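Long-range contact in CCHC-type domain-containing protein (Trypanosoma brucei brucei, PDB 7C45), which binds uridine-rich RNA and probably acts as a 3'-5' exoribonuclease that trims guide RNAs: residues A[121-131]-A[208-219]. Numbering follows the deposited sequence.
With nucleotides of chain B.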
loop_
_atom_site.group_PDB
_atom_site.type_symbol
_atom_site.label_atom_id
_atom_site.label_comp_id
_atom_site.label_asym_id
_atom_site.label_seq_id
_atom_site.Cartn_x
_atom_site.Cartn_y
_atom_site.Cartn_z
ATOM N N VAL A 121 6.699 7.041 -8.541
ATOM C CA VAL A 121 6.112 6.089 -7.604
ATOM C C VAL A 121 5.771 6.828 -6.314
ATOM O O VAL A 121 6.503 7.723 -5.888
ATOM C CB VAL A 121 7.070 4.907 -7.328
ATOM C CG1 VAL A 121 6.482 3.949 -6.290
ATOM C CG2 VAL A 121 7.357 4.098 -8.593
ATOM N N LEU A 122 4.655 6.461 -5.700
ATOM C CA LEU A 122 4.264 7.003 -4.402
ATOM C C LEU A 122 3.801 5.848 -3.539
ATOM O O LEU A 122 2.847 5.156 -3.899
ATOM C CB LEU A 122 3.146 8.037 -4.551
ATOM C CG LEU A 122 2.671 8.664 -3.242
ATOM C CD1 LEU A 122 3.809 9.436 -2.643
ATOM C CD2 LEU A 122 1.522 9.629 -3.568
ATOM N N ASP A 123 4.466 5.643 -2.400
ATOM C CA ASP A 123 4.180 4.523 -1.512
ATOM C C ASP A 123 3.292 5.040 -0.387
ATOM O O ASP A 123 3.730 5.836 0.449
ATOM C CB ASP A 123 5.482 3.924 -0.985
ATOM C CG ASP A 123 5.268 2.699 -0.116
ATOM O OD1 ASP A 123 4.219 2.540 0.512
ATOM O OD2 ASP A 123 6.207 1.876 -0.065
ATOM N N LEU A 124 2.033 4.617 -0.382
ATOM C CA LEU A 124 1.092 5.198 0.571
ATOM C C LEU A 124 1.345 4.708 1.994
ATOM O O LEU A 124 1.003 5.405 2.962
ATOM C CB LEU A 124 -0.339 4.895 0.145
ATOM C CG LEU A 124 -0.791 5.567 -1.152
ATOM C CD1 LEU A 124 -2.285 5.301 -1.357
ATOM C CD2 LEU A 124 -0.478 7.078 -1.186
ATOM N N GLN A 125 1.922 3.518 2.156
ATOM C CA GLN A 125 2.322 3.109 3.502
ATOM C C GLN A 125 3.370 4.056 4.049
ATOM O O GLN A 125 3.277 4.508 5.199
ATOM C CB GLN A 125 2.871 1.683 3.497
ATOM C CG GLN A 125 3.129 1.130 4.889
ATOM C CD GLN A 125 3.876 -0.195 4.863
ATOM O OE1 GLN A 125 4.959 -0.288 4.310
ATOM N NE2 GLN A 125 3.272 -1.231 5.438
ATOM N N VAL A 126 4.375 4.373 3.226
ATOM C CA VAL A 126 5.397 5.352 3.600
ATOM C C VAL A 126 4.756 6.712 3.892
ATOM O O VAL A 126 5.131 7.389 4.861
ATOM C CB VAL A 126 6.476 5.449 2.507
ATOM C CG1 VAL A 126 7.469 6.539 2.816
ATOM C CG2 VAL A 126 7.217 4.112 2.387
ATOM N N PHE A 127 3.795 7.132 3.054
ATOM C CA PHE A 127 3.057 8.377 3.301
ATOM C C PHE A 127 2.474 8.381 4.712
ATOM O O PHE A 127 2.669 9.332 5.484
ATOM C CB PHE A 127 1.949 8.553 2.252
ATOM C CG PHE A 127 1.641 10.006 1.897
ATOM C CD1 PHE A 127 1.542 10.966 2.876
ATOM C CD2 PHE A 127 1.482 10.385 0.579
ATOM C CE1 PHE A 127 1.249 12.305 2.556
ATOM C CE2 PHE A 127 1.214 11.718 0.229
ATOM C CZ PHE A 127 1.103 12.675 1.231
ATOM N N PHE A 128 1.784 7.305 5.077
ATOM C CA PHE A 128 1.180 7.246 6.404
ATOM C C PHE A 128 2.243 7.270 7.489
ATOM O O PHE A 128 2.096 7.973 8.495
ATOM C CB PHE A 128 0.302 6.008 6.545
ATOM C CG PHE A 128 -0.504 5.978 7.825
ATOM C CD1 PHE A 128 -1.672 6.718 7.934
ATOM C CD2 PHE A 128 -0.089 5.230 8.905
ATOM C CE1 PHE A 128 -2.411 6.697 9.102
ATOM C CE2 PHE A 128 -0.832 5.198 10.076
ATOM C CZ PHE A 128 -1.990 5.924 10.172
ATOM N N THR A 129 3.336 6.520 7.303
ATOM C CA THR A 129 4.418 6.578 8.283
ATOM C C THR A 129 4.996 7.984 8.392
ATOM O O THR A 129 5.259 8.459 9.499
ATOM C CB THR A 129 5.506 5.562 7.930
ATOM O OG1 THR A 129 4.941 4.259 8.027
ATOM C CG2 THR A 129 6.676 5.674 8.906
ATOM N N ALA A 130 5.171 8.682 7.259
ATOM C CA ALA A 130 5.771 10.014 7.289
ATOM C C ALA A 130 4.919 10.976 8.099
ATOM O O ALA A 130 5.447 11.858 8.788
ATOM C CB ALA A 130 5.954 10.543 5.862
ATOM N N ILE A 131 3.606 10.799 8.035
ATOM C CA ILE A 131 2.695 11.601 8.849
ATOM C C ILE A 131 2.930 11.314 10.324
ATOM O O ILE A 131 3.074 12.233 11.140
ATOM C CB ILE A 131 1.240 11.325 8.437
ATOM C CG1 ILE A 131 0.987 11.883 7.027
ATOM C CG2 ILE A 131 0.236 11.901 9.459
ATOM C CD1 ILE A 131 -0.341 11.471 6.422
ATOM N N VAL A 208 -3.433 17.499 4.925
ATOM C CA VAL A 208 -2.466 16.470 5.323
ATOM C C VAL A 208 -1.152 17.198 5.574
ATOM O O VAL A 208 -0.744 17.995 4.732
ATOM C CB VAL A 208 -2.340 15.368 4.252
ATOM C CG1 VAL A 208 -1.116 14.475 4.492
ATOM C CG2 VAL A 208 -3.577 14.519 4.259
ATOM N N PRO A 209 -0.461 16.957 6.688
ATOM C CA PRO A 209 0.681 17.801 7.074
ATOM C C PRO A 209 2.034 17.432 6.475
ATOM O O PRO A 209 3.040 18.053 6.847
ATOM C CB PRO A 209 0.709 17.605 8.589
ATOM C CG PRO A 209 0.269 16.224 8.772
ATOM C CD PRO A 209 -0.747 15.942 7.710
ATOM N N VAL A 210 2.101 16.435 5.596
ATOM C CA VAL A 210 3.318 16.102 4.870
ATOM C C VAL A 210 3.068 16.333 3.386
ATOM O O VAL A 210 1.987 16.022 2.884
ATOM C CB VAL A 210 3.743 14.647 5.146
ATOM C CG1 VAL A 210 5.008 14.313 4.389
ATOM C CG2 VAL A 210 3.967 14.473 6.642
ATOM N N ASP A 211 4.062 16.901 2.701
ATOM C CA ASP A 211 3.949 17.240 1.284
ATOM C C ASP A 211 4.056 15.991 0.416
ATOM O O ASP A 211 4.926 15.150 0.638
ATOM C CB ASP A 211 5.060 18.225 0.888
ATOM C CG ASP A 211 4.945 19.576 1.585
ATOM O OD1 ASP A 211 3.815 20.080 1.711
ATOM O OD2 ASP A 211 5.993 20.137 1.991
ATOM N N VAL A 212 3.175 15.872 -0.583
ATOM C CA VAL A 212 3.227 14.704 -1.454
ATOM C C VAL A 212 4.563 14.627 -2.186
ATOM O O VAL A 212 5.092 13.538 -2.401
ATOM C CB VAL A 212 2.039 14.713 -2.430
ATOM C CG1 VAL A 212 0.750 14.859 -1.664
ATOM C CG2 VAL A 212 2.158 15.849 -3.375
ATOM N N VAL A 213 5.146 15.770 -2.541
ATOM C CA VAL A 213 6.424 15.771 -3.247
ATOM C C VAL A 213 7.520 15.158 -2.374
ATOM O O VAL A 213 8.373 14.395 -2.853
ATOM C CB VAL A 213 6.789 17.203 -3.670
ATOM C CG1 VAL A 213 8.203 17.241 -4.129
ATOM C CG2 VAL A 213 5.881 17.688 -4.774
ATOM N N ALA A 214 7.502 15.478 -1.075
ATOM C CA ALA A 214 8.473 14.897 -0.159
ATOM C C ALA A 214 8.352 13.383 -0.132
ATOM O O ALA A 214 9.362 12.671 -0.162
ATOM C CB ALA A 214 8.278 15.446 1.248
ATOM N N VAL A 215 7.127 12.873 -0.079
ATOM C CA VAL A 215 6.943 11.429 -0.023
ATOM C C VAL A 215 7.281 10.794 -1.370
ATOM O O VAL A 215 7.766 9.657 -1.428
ATOM C CB VAL A 215 5.519 11.084 0.425
ATOM C CG1 VAL A 215 5.365 9.585 0.578
ATOM C CG2 VAL A 215 5.200 11.772 1.751
ATOM N N GLU A 216 7.055 11.517 -2.462
ATOM C CA GLU A 216 7.461 10.993 -3.765
ATOM C C GLU A 216 8.968 10.803 -3.809
ATOM O O GLU A 216 9.461 9.782 -4.302
ATOM C CB GLU A 216 7.010 11.936 -4.891
ATOM C CG GLU A 216 5.541 11.839 -5.271
ATOM C CD GLU A 216 5.157 12.824 -6.386
ATOM O OE1 GLU A 216 5.776 13.886 -6.477
ATOM O OE2 GLU A 216 4.269 12.499 -7.187
ATOM N N ARG A 217 9.716 11.786 -3.294
ATOM C CA ARG A 217 11.172 11.694 -3.281
ATOM C C ARG A 217 11.632 10.568 -2.363
ATOM O O ARG A 217 12.551 9.806 -2.704
ATOM C CB ARG A 217 11.783 13.035 -2.861
ATOM C CG ARG A 217 11.551 14.157 -3.874
ATOM C CD ARG A 217 12.136 13.806 -5.228
ATOM N NE ARG A 217 11.179 13.089 -6.071
ATOM C CZ ARG A 217 11.494 12.130 -6.941
ATOM N NH1 ARG A 217 10.538 11.548 -7.655
ATOM N NH2 ARG A 217 12.756 11.745 -7.098
ATOM N N LEU A 218 10.978 10.427 -1.219
ATOM C CA LEU A 218 11.335 9.345 -0.312
ATOM C C LEU A 218 11.026 7.996 -0.944
ATOM O O LEU A 218 11.844 7.066 -0.890
ATOM C CB LEU A 218 10.599 9.526 1.013
ATOM C CG LEU A 218 10.715 8.423 2.066
ATOM C CD1 LEU A 218 12.184 8.108 2.429
ATOM C CD2 LEU A 218 9.941 8.832 3.314
ATOM N N THR A 219 9.869 7.884 -1.597
ATOM C CA THR A 219 9.579 6.652 -2.322
ATOM C C THR A 219 10.605 6.399 -3.427
ATOM O O THR A 219 10.996 5.248 -3.664
ATOM C CB THR A 219 8.173 6.702 -2.907
ATOM O OG1 THR A 219 7.224 7.003 -1.873
ATOM C CG2 THR A 219 7.823 5.376 -3.522
ATOM P P U B 8 2.738 -6.146 10.625
ATOM O OP1 U B 8 3.659 -7.172 11.159
ATOM O OP2 U B 8 2.292 -5.064 11.538
ATOM O "O5'" U B 8 3.421 -5.585 9.313
ATOM C "C5'" U B 8 3.235 -4.245 8.907
ATOM C "C4'" U B 8 3.919 -3.997 7.596
ATOM O "O4'" U B 8 5.335 -4.263 7.728
ATOM C "C3'" U B 8 3.487 -4.868 6.430
ATOM O "O3'" U B 8 2.298 -4.393 5.834
ATOM C "C2'" U B 8 4.695 -4.802 5.508
ATOM O "O2'" U B 8 4.724 -3.563 4.803
ATOM C "C1'" U B 8 5.837 -4.785 6.524
ATOM N N1 U B 8 6.370 -6.136 6.828
ATOM C C2 U B 8 7.275 -6.669 5.949
ATOM O O2 U B 8 7.597 -6.096 4.928
ATOM N N3 U B 8 7.754 -7.914 6.304
ATOM C C4 U B 8 7.417 -8.600 7.460
ATOM O O4 U B 8 7.916 -9.707 7.687
ATOM C C5 U B 8 6.489 -7.949 8.329
ATOM C C6 U B 8 6.008 -6.752 7.990
HETATM O O HOH W 1 8.781 9.131 -7.223
#
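Thr219 OG1 both accepts from Asp123 N (3.1 Å) and donates to Val215 O (2.7 Å), one turn back in its own helix, linking strand 121-123 to helix 212-219, which crosses it at 99°. Asp123 N, at the outer edge of the outermost strand of the RNase H-like exonuclease sheet, is thus given an acceptor by a side chain; on the other flank Leu122 pairs with Lys98 and Phe100. Threonine suits the place because one rotamer does both jobs: with chi1 -54°, OG1 faces its two polar partners and CG2 is turned onto Val121 CG1, a tight 3.4 Å. Water 1 continues the link, donating to both Val121 O and Glu216 O.

The rest of the contact is apolar. Val215, branched at CB, serves two neighbours: CG1 meets Leu122 CD1 at 3.6 Å, while CG2 sits over the centre of the Phe127 ring in a CH-pi contact, 3.9 Å from the centroid and 8° off the normal. Val212 CG1 reaches the same ring in its plane, at CZ (3.6 Å), and Val208 CG1 rests against both Phe127 CE1 and Ile131 CD1. A flat ring suits this place because it offers valines both a face and a rim. Val126 CG1 packs closely against Leu218 CD2, and Leu218 also touches helix 245-251.

Asp123 OD1 caps helix 124-136, accepting from Val126 N from above the carboxylate plane; the backbone N-H of Asp102 also binds OD1 and that of Cys103 binds OD2. Gln125 NE2 donates to O2' of U8 of chain B (2.8 Å), a hydroxyl DNA lacks, while Ser142 O and Arg141 NH1 would help hold the amide. The apolar core probably tolerates small shifts, with one directional hydrogen bond and a shared water fixing the helix against the strand.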